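Local coordinates for translocator protein BipD (Burkholderia pseudomallei, PDB 3NFT) that is required for invasion of epithelial cells and for survival within host cells, and probably regulates secretion of the effectors BipB and BipC and their insertion into the target cell membrane, at residues Gly48-Glu53 with Thr76-Ala81; Asp52-Leu57 with Ser153-Met158; Asp80-Val85 with Leu147-Gln152; Ala141-Gly146 with Met194-Gly199; His190-Gln195 with Val221-Asp226. All coordinates share one frame; numbering follows the deposited sequence.

Contact 1. Residues Gly48-Glu53 with Thr76-Ala81; sequences GAAIDE and TVFDDA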
# COMPACT_ATOMS: atom_id res chain seq x y z
N GLY A 48 -29.67 8.72 10.98
CA GLY A 48 -30.31 10.01 11.21
C GLY A 48 -31.71 9.86 11.78
O GLY A 48 -32.12 10.58 12.69
N ALA A 49 -32.48 8.92 11.24
CA ALA A 49 -33.84 8.64 11.76
C ALA A 49 -33.81 8.18 13.21
O ALA A 49 -34.66 8.55 14.01
CB ALA A 49 -34.56 7.61 10.89
N ALA A 50 -32.79 7.37 13.55
CA ALA A 50 -32.66 6.91 14.94
C ALA A 50 -32.32 8.06 15.86
O ALA A 50 -32.88 8.19 16.95
CB ALA A 50 -31.59 5.83 14.99
N ILE A 51 -31.44 8.94 15.40
CA ILE A 51 -31.15 10.17 16.14
C ILE A 51 -32.40 11.02 16.35
O ILE A 51 -32.68 11.50 17.45
CB ILE A 51 -30.03 10.99 15.48
CG1 ILE A 51 -28.72 10.23 15.53
CG2 ILE A 51 -29.92 12.36 16.15
CD1 ILE A 51 -27.60 10.80 14.68
N ASP A 52 -33.20 11.18 15.31
CA ASP A 52 -34.45 11.91 15.46
C ASP A 52 -35.43 11.25 16.41
O ASP A 52 -36.10 11.93 17.18
CB ASP A 52 -35.15 12.11 14.12
CG ASP A 52 -34.44 13.11 13.19
OD1 ASP A 52 -33.53 13.85 13.61
OD2 ASP A 52 -34.73 13.05 12.00
N GLU A 53 -35.46 9.91 16.41
CA GLU A 53 -36.33 9.19 17.33
C GLU A 53 -35.91 9.44 18.77
O GLU A 53 -36.74 9.71 19.63
CB GLU A 53 -36.31 7.70 17.05
CG GLU A 53 -37.40 6.94 17.76
CD GLU A 53 -38.81 7.25 17.30
OE1 GLU A 53 -38.95 7.77 16.15
OE2 GLU A 53 -39.78 7.04 18.05
N THR A 76 -37.73 0.22 16.95
CA THR A 76 -37.44 -0.43 15.68
C THR A 76 -36.64 0.47 14.73
O THR A 76 -35.99 -0.04 13.81
CB THR A 76 -38.70 -0.91 14.95
OG1 THR A 76 -39.43 0.20 14.39
CG2 THR A 76 -39.61 -1.73 15.92
N VAL A 77 -36.74 1.79 14.89
CA VAL A 77 -35.93 2.68 14.08
C VAL A 77 -34.44 2.42 14.29
O VAL A 77 -33.60 2.52 13.39
CB VAL A 77 -36.31 4.15 14.40
CG1 VAL A 77 -35.56 5.13 13.51
CG2 VAL A 77 -37.85 4.35 14.29
N PHE A 78 -34.08 2.11 15.52
CA PHE A 78 -32.71 1.78 15.82
C PHE A 78 -32.29 0.45 15.22
O PHE A 78 -31.16 0.31 14.75
CB PHE A 78 -32.50 1.76 17.34
CG PHE A 78 -32.78 3.06 18.05
CD1 PHE A 78 -34.11 3.43 18.34
CD2 PHE A 78 -31.77 3.97 18.39
CE1 PHE A 78 -34.41 4.62 18.94
CE2 PHE A 78 -32.08 5.16 19.02
CZ PHE A 78 -33.40 5.50 19.30
N ASP A 79 -33.19 -0.54 15.26
CA ASP A 79 -32.96 -1.81 14.58
C ASP A 79 -32.71 -1.61 13.09
O ASP A 79 -31.78 -2.17 12.54
CB ASP A 79 -34.12 -2.78 14.77
CG ASP A 79 -34.39 -3.09 16.23
OD1 ASP A 79 -33.42 -3.51 16.95
OD2 ASP A 79 -35.56 -2.92 16.66
N ASP A 80 -33.51 -0.76 12.46
CA ASP A 80 -33.39 -0.52 11.04
C ASP A 80 -31.98 0.05 10.76
O ASP A 80 -31.36 -0.29 9.77
CB ASP A 80 -34.41 0.53 10.57
CG ASP A 80 -35.87 0.05 10.54
OD1 ASP A 80 -36.12 -1.16 10.51
OD2 ASP A 80 -36.77 0.93 10.49
N ALA A 81 -31.51 0.94 11.63
CA ALA A 81 -30.17 1.53 11.44
C ALA A 81 -29.07 0.46 11.58
O ALA A 81 -28.14 0.40 10.80
CB ALA A 81 -29.92 2.65 12.38
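The Phe78 ring lies over Ala50, whose methyl group sits 4.3 Å from the ring centroid and 25° off the ring normal, a CH-pi contact. It forms within an antiparallel helical hairpin, in which helix 41-56 and the start of helix 76-103 run side by side with their local axes 8.4 Å apart and 159° between directions. The small Ala49 and Ala50 are consistent with this close approach. Val77, its CG1 anti to the backbone N (chi1 -176°), lays that branch on the peptide joining the two alanines, with Val77 CG1 3.5 Å from Ala49 C. One turn on from Val77, the methyls of Ala50 and Ala81 are farther apart. Glu53 crosses Phe78 at about a right angle, its carboxylate plane almost perpendicular to the ring. Its CG passes obliquely by the ring, 4.0 Å from Phe78 CE1, while the bend at chi2 carries the acid toward Val77. There OE2 accepts from the backbone N of Asn74 and forms a salt bridge with Arg71. Phe151 of helix 121-160 meets the CE2 edge of the Phe78 ring, the two planes steeply inclined. At the far rim, Phe78 CZ lies 3.6 Å from the backbone O of Ala50.

Contact 2. Residues Asp52-Leu57 with Ser153-Met158; sequences DEFASL and SVADVM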
# COMPACT_ATOMS: atom_id res chain seq x y z
N ASP A 52 -33.20 11.18 15.31
CA ASP A 52 -34.45 11.91 15.46
C ASP A 52 -35.43 11.25 16.41
O ASP A 52 -36.10 11.93 17.18
CB ASP A 52 -35.15 12.11 14.12
CG ASP A 52 -34.44 13.11 13.19
OD1 ASP A 52 -33.53 13.85 13.61
OD2 ASP A 52 -34.73 13.05 12.00
N GLU A 53 -35.46 9.91 16.41
CA GLU A 53 -36.33 9.19 17.33
C GLU A 53 -35.91 9.44 18.77
O GLU A 53 -36.74 9.71 19.63
CB GLU A 53 -36.31 7.70 17.05
CG GLU A 53 -37.40 6.94 17.76
CD GLU A 53 -38.81 7.25 17.30
OE1 GLU A 53 -38.95 7.77 16.15
OE2 GLU A 53 -39.78 7.04 18.05
N PHE A 54 -34.61 9.36 19.00
CA PHE A 54 -34.05 9.62 20.34
C PHE A 54 -34.36 11.03 20.78
O PHE A 54 -34.75 11.31 21.92
CB PHE A 54 -32.55 9.36 20.28
CG PHE A 54 -31.86 9.38 21.63
CD1 PHE A 54 -31.63 8.17 22.31
CD2 PHE A 54 -31.39 10.56 22.18
CE1 PHE A 54 -30.95 8.17 23.51
CE2 PHE A 54 -30.74 10.54 23.41
CZ PHE A 54 -30.52 9.32 24.06
N ALA A 55 -34.14 11.98 19.88
CA ALA A 55 -34.39 13.38 20.18
C ALA A 55 -35.84 13.64 20.55
O ALA A 55 -36.13 14.51 21.40
CB ALA A 55 -34.00 14.26 18.96
N SER A 56 -36.75 12.91 19.91
CA SER A 56 -38.18 13.09 20.12
C SER A 56 -38.69 12.58 21.47
O SER A 56 -39.78 12.94 21.91
CB SER A 56 -38.97 12.44 18.98
OG SER A 56 -39.11 11.05 19.16
N LEU A 57 -37.92 11.71 22.12
CA LEU A 57 -38.35 11.19 23.40
C LEU A 57 -38.52 12.34 24.41
O LEU A 57 -37.69 13.25 24.45
CB LEU A 57 -37.36 10.12 23.88
CG LEU A 57 -37.82 9.25 25.03
CD1 LEU A 57 -37.34 7.86 24.87
CD2 LEU A 57 -37.31 9.89 26.33
N SER A 153 -30.63 1.20 23.73
CA SER A 153 -30.93 0.76 25.09
C SER A 153 -31.24 1.95 25.99
O SER A 153 -32.05 1.86 26.91
CB SER A 153 -29.78 -0.08 25.66
OG SER A 153 -28.64 0.70 25.94
N VAL A 154 -30.62 3.11 25.71
CA VAL A 154 -30.92 4.35 26.43
C VAL A 154 -32.32 4.84 26.06
O VAL A 154 -33.12 5.18 26.90
CB VAL A 154 -29.85 5.42 26.20
CG1 VAL A 154 -30.22 6.74 26.86
CG2 VAL A 154 -28.46 4.95 26.70
N ALA A 155 -32.65 4.79 24.77
CA ALA A 155 -34.03 5.10 24.37
C ALA A 155 -35.07 4.20 25.01
O ALA A 155 -36.14 4.66 25.40
CB ALA A 155 -34.14 5.08 22.84
N ASP A 156 -34.73 2.92 25.15
CA ASP A 156 -35.60 1.92 25.73
C ASP A 156 -35.83 2.27 27.22
O ASP A 156 -36.96 2.37 27.68
CB ASP A 156 -34.93 0.55 25.59
CG ASP A 156 -35.84 -0.62 25.89
OD1 ASP A 156 -37.02 -0.47 26.27
OD2 ASP A 156 -35.33 -1.76 25.75
N VAL A 157 -34.75 2.49 27.98
CA VAL A 157 -34.91 2.83 29.39
C VAL A 157 -35.64 4.16 29.61
O VAL A 157 -36.44 4.28 30.53
CB VAL A 157 -33.60 2.71 30.18
CG1 VAL A 157 -32.74 3.94 30.00
CG2 VAL A 157 -33.92 2.47 31.66
N MET A 158 -35.40 5.14 28.74
CA MET A 158 -36.05 6.44 28.88
C MET A 158 -37.52 6.36 28.52
O MET A 158 -38.29 7.28 28.84
CB MET A 158 -35.33 7.53 28.08
CG MET A 158 -33.91 7.76 28.55
SD MET A 158 -33.15 9.16 27.70
CE MET A 158 -33.27 8.70 25.98
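In the conformer of Met158 described here, one of two deposited, the methyl rather than the sulfur comes close to an aromatic ring: Met158 CE lies 3.4 Å from Phe54 CZ, a short distance that is tentative for a split side chain, whereas SD stands 5.2 Å from the ring centroid. The sulfur is 40° off the ring normal, making this an oblique Met-aromatic contact. The thioether chain runs out extended and then turns at its last torsion (chi3 -58°), which brings CE up to the CE1-CZ side of the ring, obliquely. Val154 approaches differently, with CG1 at the ring edge near its plane, 3.7 Å from Phe54 CE1. Ala155 adds its methyl, its CB 4.0 Å from Phe54 CD1. These contacts join the C-terminal part of helix 41-56 to helix 121-160, part of a predicted coiled coil, the two running roughly parallel at 27° with local axes 10.3 Å apart. Phe54 also stacks on Phe151 of the same long helix. Leu57 points its branches at the next turn of the partner. Leu57 CD2 lies 3.5 Å from Met158 CB, and Leu57 CD1 reaches the backbone O of Ala155 at the same distance. NZ of Lys258, on helix 244-295, is hydrogen-bonded to the backbone O of Phe54.

Contact 3. Residues Asp80-Val85 with Leu147-Gln152; sequences DARVAV and LTKYFQ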
# COMPACT_ATOMS: atom_id res chain seq x y z
N ASP A 80 -33.51 -0.76 12.46
CA ASP A 80 -33.39 -0.52 11.04
C ASP A 80 -31.98 0.05 10.76
O ASP A 80 -31.36 -0.29 9.77
CB ASP A 80 -34.41 0.53 10.57
CG ASP A 80 -35.87 0.05 10.54
OD1 ASP A 80 -36.12 -1.16 10.51
OD2 ASP A 80 -36.77 0.93 10.49
N ALA A 81 -31.51 0.94 11.63
CA ALA A 81 -30.17 1.53 11.44
C ALA A 81 -29.07 0.46 11.58
O ALA A 81 -28.14 0.40 10.80
CB ALA A 81 -29.92 2.65 12.38
N ARG A 82 -29.18 -0.38 12.62
CA ARG A 82 -28.20 -1.43 12.82
C ARG A 82 -28.16 -2.38 11.62
O ARG A 82 -27.08 -2.77 11.15
CB ARG A 82 -28.53 -2.19 14.10
CG ARG A 82 -28.29 -1.32 15.32
CD ARG A 82 -28.88 -1.95 16.58
NE ARG A 82 -28.34 -3.29 16.76
CZ ARG A 82 -28.90 -4.25 17.47
NH1 ARG A 82 -30.04 -4.05 18.13
NH2 ARG A 82 -28.28 -5.42 17.55
N VAL A 83 -29.33 -2.75 11.11
CA VAL A 83 -29.41 -3.62 9.93
C VAL A 83 -28.76 -2.99 8.69
O VAL A 83 -27.99 -3.64 7.95
CB VAL A 83 -30.87 -3.99 9.63
CG1 VAL A 83 -30.98 -4.64 8.25
CG2 VAL A 83 -31.41 -4.91 10.73
N ALA A 84 -29.00 -1.70 8.51
CA ALA A 84 -28.47 -0.99 7.36
C ALA A 84 -26.95 -0.84 7.46
O ALA A 84 -26.25 -0.95 6.46
CB ALA A 84 -29.14 0.36 7.20
N VAL A 85 -26.41 -0.64 8.67
CA VAL A 85 -24.99 -0.48 8.84
C VAL A 85 -24.30 -1.81 8.51
O VAL A 85 -23.28 -1.84 7.81
CB VAL A 85 -24.65 -0.03 10.26
CG1 VAL A 85 -23.18 -0.17 10.51
CG2 VAL A 85 -25.09 1.44 10.49
N LEU A 147 -22.45 1.06 19.37
CA LEU A 147 -22.89 2.35 19.86
C LEU A 147 -24.39 2.55 19.58
O LEU A 147 -25.08 3.17 20.38
CB LEU A 147 -22.04 3.48 19.31
CG LEU A 147 -20.79 3.83 20.15
CD1 LEU A 147 -21.13 4.53 21.45
CD2 LEU A 147 -19.91 2.60 20.46
N THR A 148 -24.88 2.03 18.46
CA THR A 148 -26.29 2.17 18.17
C THR A 148 -27.12 1.29 19.10
O THR A 148 -28.21 1.66 19.52
CB THR A 148 -26.61 1.90 16.69
OG1 THR A 148 -25.82 2.80 15.88
CG2 THR A 148 -28.09 2.11 16.39
N LYS A 149 -26.61 0.10 19.43
CA LYS A 149 -27.28 -0.71 20.43
C LYS A 149 -27.36 -0.01 21.79
O LYS A 149 -28.40 -0.03 22.47
CB LYS A 149 -26.56 -2.05 20.56
CG LYS A 149 -27.13 -2.91 21.63
CD LYS A 149 -28.53 -3.40 21.37
CE LYS A 149 -28.81 -4.62 22.26
NZ LYS A 149 -30.24 -4.92 22.39
N TYR A 150 -26.26 0.60 22.20
CA TYR A 150 -26.25 1.44 23.40
C TYR A 150 -27.30 2.54 23.34
O TYR A 150 -28.08 2.74 24.26
CB TYR A 150 -24.87 2.04 23.56
CG TYR A 150 -24.75 3.30 24.40
CD1 TYR A 150 -25.08 3.33 25.76
CD2 TYR A 150 -24.23 4.46 23.86
CE1 TYR A 150 -24.90 4.46 26.51
CE2 TYR A 150 -24.06 5.61 24.61
CZ TYR A 150 -24.40 5.61 25.95
OH TYR A 150 -24.20 6.74 26.70
N PHE A 151 -27.30 3.25 22.21
CA PHE A 151 -28.20 4.38 21.98
C PHE A 151 -29.64 3.90 22.10
O PHE A 151 -30.45 4.55 22.73
CB PHE A 151 -27.86 4.94 20.59
CG PHE A 151 -28.41 6.31 20.28
CD1 PHE A 151 -28.32 7.37 21.17
CD2 PHE A 151 -28.92 6.55 18.99
CE1 PHE A 151 -28.75 8.65 20.82
CE2 PHE A 151 -29.33 7.83 18.63
CZ PHE A 151 -29.26 8.87 19.54
N GLN A 152 -29.92 2.74 21.49
CA GLN A 152 -31.20 2.07 21.55
C GLN A 152 -31.59 1.71 22.96
O GLN A 152 -32.73 1.91 23.37
CB GLN A 152 -31.21 0.83 20.65
CG GLN A 152 -32.52 0.08 20.51
CD GLN A 152 -32.42 -1.03 19.46
OE1 GLN A 152 -31.34 -1.35 18.98
NE2 GLN A 152 -33.54 -1.60 19.08
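Arg82 leaves its helix with CG beside the backbone N and folds at chi3 (55°), which turns the guanidinium toward Gln152, whose own side chain comes out fully extended. Arg82 NH1 donates to Gln152 OE1 at 3.1 Å, with 154° at the hydrogen. The bond is skewed at both ends: the oxygen lies somewhat out of the guanidinium plane, the donor is tilted from the carbonyl plane, and the two flat groups stand 65° apart. Lys149 lays its CD over one guanidinium face, offset toward the rim and 3.6 Å from Arg82 NH1, with methylene rather than ammonium as the covering group. Closer to the backbone, Arg82 and Thr148 slide past each other in opposite directions, bringing Arg82 CG 3.6 Å from Thr148 CG2. The polar ends have further partners. Arg82 NH2 forms a salt bridge with Glu145, which probably offsets the nearby lysine charge, and the amide nitrogen of Gln152 is hydrogen-bonded to Asp79 OD1, so Gln152 is gripped at both ends of its amide. The local axes of helices 76-103 and 121-160 are 10.1 Å apart and nearly exactly antiparallel. Leu47 of helix 41-56 touches both Ala81 and Thr148, while helix 244-295 meets Val85, Leu147 and Phe151.

Contact 4. Residues Ala141-Gly146 with Met194-Gly199; sequences ATIVEG and MQLPKG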
# COMPACT_ATOMS: atom_id res chain seq x y z
N ALA A 141 -18.13 -0.76 11.29
CA ALA A 141 -19.38 -1.47 11.40
C ALA A 141 -19.57 -1.96 12.83
O ALA A 141 -20.67 -1.87 13.39
CB ALA A 141 -19.43 -2.65 10.40
N THR A 142 -18.53 -2.54 13.43
CA THR A 142 -18.64 -3.08 14.78
C THR A 142 -18.89 -1.95 15.78
O THR A 142 -19.73 -2.05 16.66
CB THR A 142 -17.36 -3.82 15.17
OG1 THR A 142 -17.15 -4.89 14.24
CG2 THR A 142 -17.50 -4.38 16.57
N ILE A 143 -18.14 -0.86 15.64
CA ILE A 143 -18.27 0.26 16.55
C ILE A 143 -19.65 0.91 16.42
O ILE A 143 -20.32 1.18 17.41
CB ILE A 143 -17.21 1.33 16.28
CG1 ILE A 143 -15.82 0.76 16.53
CG2 ILE A 143 -17.44 2.59 17.11
CD1 ILE A 143 -14.72 1.58 15.93
N VAL A 144 -20.07 1.17 15.18
CA VAL A 144 -21.39 1.78 15.00
C VAL A 144 -22.54 0.88 15.45
O VAL A 144 -23.48 1.38 16.05
CB VAL A 144 -21.56 2.31 13.58
CG1 VAL A 144 -23.00 2.78 13.35
CG2 VAL A 144 -20.56 3.45 13.37
N GLU A 145 -22.45 -0.43 15.19
CA GLU A 145 -23.45 -1.40 15.70
C GLU A 145 -23.55 -1.32 17.21
O GLU A 145 -24.64 -1.22 17.75
CB GLU A 145 -23.06 -2.85 15.34
CG GLU A 145 -23.70 -4.00 16.22
CD GLU A 145 -25.17 -4.20 15.97
OE1 GLU A 145 -25.80 -5.03 16.67
OE2 GLU A 145 -25.69 -3.53 15.06
N GLY A 146 -22.41 -1.35 17.87
CA GLY A 146 -22.41 -1.35 19.34
C GLY A 146 -22.92 -0.05 19.92
O GLY A 146 -23.71 -0.01 20.87
N MET A 194 -17.00 -3.99 22.16
CA MET A 194 -16.66 -4.21 20.78
C MET A 194 -15.18 -4.56 20.71
O MET A 194 -14.39 -4.08 21.51
CB MET A 194 -16.95 -2.94 19.99
CG MET A 194 -18.45 -2.57 19.92
SD MET A 194 -18.76 -0.81 20.18
CE MET A 194 -18.72 -0.73 21.96
N GLN A 195 -14.82 -5.40 19.76
CA GLN A 195 -13.44 -5.78 19.56
C GLN A 195 -13.00 -5.22 18.22
O GLN A 195 -13.60 -5.53 17.20
CB GLN A 195 -13.30 -7.31 19.56
CG GLN A 195 -11.92 -7.79 19.21
CD GLN A 195 -10.88 -7.40 20.23
OE1 GLN A 195 -11.03 -7.71 21.42
NE2 GLN A 195 -9.84 -6.69 19.79
N LEU A 196 -11.97 -4.39 18.24
CA LEU A 196 -11.36 -3.90 17.01
C LEU A 196 -10.65 -5.04 16.27
O LEU A 196 -10.23 -6.03 16.90
CB LEU A 196 -10.35 -2.78 17.32
CG LEU A 196 -10.93 -1.46 17.84
CD1 LEU A 196 -9.84 -0.50 18.31
CD2 LEU A 196 -11.76 -0.83 16.75
N PRO A 197 -10.49 -4.92 14.94
CA PRO A 197 -9.76 -5.93 14.17
C PRO A 197 -8.34 -6.13 14.72
O PRO A 197 -7.73 -5.19 15.25
CB PRO A 197 -9.71 -5.32 12.76
CG PRO A 197 -10.84 -4.33 12.72
CD PRO A 197 -10.96 -3.79 14.11
N LYS A 198 -7.83 -7.35 14.62
CA LYS A 198 -6.44 -7.61 15.00
C LYS A 198 -5.54 -6.72 14.13
O LYS A 198 -5.82 -6.49 12.95
CB LYS A 198 -6.07 -9.09 14.83
CG LYS A 198 -4.81 -9.48 15.59
CD LYS A 198 -4.53 -10.98 15.53
CE LYS A 198 -3.30 -11.35 16.38
NZ LYS A 198 -2.96 -12.81 16.31
N GLY A 199 -4.49 -6.17 14.74
CA GLY A 199 -3.59 -5.23 14.06
C GLY A 199 -4.01 -3.77 14.14
O GLY A 199 -3.30 -2.90 13.64
O HOH W 1 -14.19 -5.01 14.46
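Met194 lays its side chain along helix 121-160, with its CB meeting Thr142 CG2 at 3.8 Å. This is where the edge strand 193-195 of a small antiparallel sheet packs on a helix of the predicted coiled coil. From that first touch Met194 CG moves on to the helix backbone, 3.5 Å from Thr142 O, the two side chains sliding past each other in opposite directions. The bend at chi2 (136°) settles SD against the next turn, where Met194 SD is 3.8 Å from both Ile143 O and Gly146 CA; the glycine has no side chain at this point. The bend at chi3 (-82°) then turns CE from the helix back toward the sheet. Beyond the strand, Leu196 extends the apolar surface: its CD2 touches Ile143 CD1 at 3.9 Å, and Trp205 of helix 202-209 packs on both residues. The polar link is indirect. Thr142 OG1, also hydrogen-bonded to the backbone O of Asp138, accepts a hydrogen bond from a water that donates in turn to the backbone O of Gln195; the water stands 3.0 Å from Thr142 OG1 and 2.9 Å from Gln195 O.

Contact 5. Residues His190-Gln195 with Val221-Asp226; sequences HLPTMQ and VTINPD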
# COMPACT_ATOMS: atom_id res chain seq x y z
N HIS A 190 -25.17 -3.89 31.20
CA HIS A 190 -25.15 -4.67 29.99
C HIS A 190 -24.70 -3.89 28.77
O HIS A 190 -25.00 -4.26 27.63
CB HIS A 190 -26.52 -5.30 29.79
CG HIS A 190 -26.90 -6.23 30.90
ND1 HIS A 190 -26.48 -7.54 30.95
CD2 HIS A 190 -27.66 -6.04 32.01
CE1 HIS A 190 -26.96 -8.12 32.04
NE2 HIS A 190 -27.68 -7.23 32.70
N LEU A 191 -23.90 -2.86 29.00
CA LEU A 191 -23.37 -2.09 27.89
C LEU A 191 -22.59 -2.98 26.92
O LEU A 191 -21.80 -3.84 27.34
CB LEU A 191 -22.49 -0.93 28.37
CG LEU A 191 -23.25 0.19 29.07
CD1 LEU A 191 -22.28 1.16 29.75
CD2 LEU A 191 -24.20 0.92 28.10
N PRO A 192 -22.81 -2.81 25.61
CA PRO A 192 -22.09 -3.58 24.60
C PRO A 192 -20.60 -3.32 24.65
O PRO A 192 -20.17 -2.23 24.97
CB PRO A 192 -22.64 -3.04 23.27
CG PRO A 192 -23.68 -2.16 23.59
CD PRO A 192 -23.68 -1.79 25.02
N THR A 193 -19.81 -4.34 24.35
CA THR A 193 -18.38 -4.14 24.13
C THR A 193 -18.07 -4.54 22.70
O THR A 193 -18.82 -5.30 22.08
CB THR A 193 -17.55 -4.96 25.12
OG1 THR A 193 -17.75 -6.34 24.85
CG2 THR A 193 -17.96 -4.65 26.53
N MET A 194 -17.00 -3.99 22.16
CA MET A 194 -16.66 -4.21 20.78
C MET A 194 -15.18 -4.56 20.71
O MET A 194 -14.39 -4.08 21.51
CB MET A 194 -16.95 -2.94 19.99
CG MET A 194 -18.45 -2.57 19.92
SD MET A 194 -18.76 -0.81 20.18
CE MET A 194 -18.72 -0.73 21.96
N GLN A 195 -14.82 -5.40 19.76
CA GLN A 195 -13.44 -5.78 19.56
C GLN A 195 -13.00 -5.22 18.22
O GLN A 195 -13.60 -5.53 17.20
CB GLN A 195 -13.30 -7.31 19.56
CG GLN A 195 -11.92 -7.79 19.21
CD GLN A 195 -10.88 -7.40 20.23
OE1 GLN A 195 -11.03 -7.71 21.42
NE2 GLN A 195 -9.84 -6.69 19.79
N VAL A 221 -13.22 -2.13 22.97
CA VAL A 221 -13.89 -0.86 23.11
C VAL A 221 -15.07 -1.01 24.06
O VAL A 221 -15.95 -1.86 23.84
CB VAL A 221 -14.39 -0.34 21.76
CG1 VAL A 221 -14.97 1.05 21.94
CG2 VAL A 221 -13.25 -0.33 20.74
N THR A 222 -15.08 -0.19 25.10
CA THR A 222 -16.19 -0.13 26.05
C THR A 222 -16.77 1.29 26.05
O THR A 222 -16.09 2.26 25.71
CB THR A 222 -15.73 -0.49 27.48
OG1 THR A 222 -14.63 0.34 27.84
CG2 THR A 222 -15.32 -1.96 27.57
N ILE A 223 -18.03 1.39 26.42
CA ILE A 223 -18.76 2.64 26.41
C ILE A 223 -18.68 3.28 27.78
O ILE A 223 -18.97 2.62 28.80
CB ILE A 223 -20.20 2.39 26.01
CG1 ILE A 223 -20.24 1.75 24.61
CG2 ILE A 223 -21.03 3.66 26.09
CD1 ILE A 223 -21.56 1.24 24.27
N ASN A 224 -18.26 4.54 27.83
CA ASN A 224 -18.14 5.27 29.09
C ASN A 224 -19.55 5.44 29.69
O ASN A 224 -20.42 6.06 29.05
CB ASN A 224 -17.46 6.63 28.82
CG ASN A 224 -17.19 7.42 30.06
OD1 ASN A 224 -17.75 7.17 31.13
ND2 ASN A 224 -16.31 8.43 29.91
N PRO A 225 -19.79 4.91 30.91
CA PRO A 225 -21.10 4.99 31.51
C PRO A 225 -21.41 6.30 32.25
O PRO A 225 -22.41 6.40 32.95
CB PRO A 225 -21.10 3.83 32.48
CG PRO A 225 -19.67 3.77 32.93
CD PRO A 225 -18.84 4.13 31.73
N ASP A 226 -20.58 7.31 32.07
CA ASP A 226 -20.64 8.51 32.91
C ASP A 226 -22.00 9.23 32.82
O ASP A 226 -22.56 9.63 33.83
CB ASP A 226 -19.49 9.49 32.65
CG ASP A 226 -19.39 10.00 31.19
OD1 ASP A 226 -18.68 11.00 31.01
OD2 ASP A 226 -19.92 9.38 30.25
O HOH W 2 -19.23 -1.10 27.16
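Met194 and Val221 form an antiparallel hydrogen-bonded pair, each backbone giving and taking one bond. Met194 N reaches Val221 O at 2.9 Å, and the return bond from Val221 N to Met194 O is shorter, 2.7 Å. A neighbouring CA-H...O contact joins Thr193 CA to the same Val221 oxygen at 3.3 Å. On the face bearing Thr193 and Thr222, the two side chains lie side by side and point the same way, their CG2 methyls touching. The opposite face carries the apolar groups, with Met194 CE against Ile223 CG1. Past the paired residues the chains part, and a water fills the place of a direct bond, taking the N-H of Ile223 and donating to Pro192 O at 2.6 Å. Pro192 CD packs on Ile223 CD1 at 3.8 Å; farther along, Leu191 CD1 meets Pro225 CB. Pro225 is at the N-cap of helix 226-233, within an Asx turn in which Asn224 OD1 accepts from Asp226 N. Strand 213-215 flanks the other side of 220-223, and Tyr150 of helix 121-160 touches Leu191 and Ile223. Pro192 has no backbone N-H to give, which is consistent with the pairing passing to a water between its carbonyl and Ile223 N.

In the fold
Contacts 1, 2 and 3 join helices 41-56, 76-103 and 121-160 pairwise, and Phe54, Phe78 and Phe151 bring them together in one aromatic cluster. Contact 2 is wholly buried and apolar; contact 1 is apolar but only partly buried, with its acid at the margin. Contact 3 is polar at its outer side, where Arg82 joins it to Glu145 on the helical segment of contact 4. Contacts 4 and 5 belong to the sheet beside the bundle and share Met194, which also touches Leu147. Contact 5 relies on backbone pairing and a water, whereas contact 4 seats that sheet on helix 121-160, the element that contacts 2, 3 and 4 share.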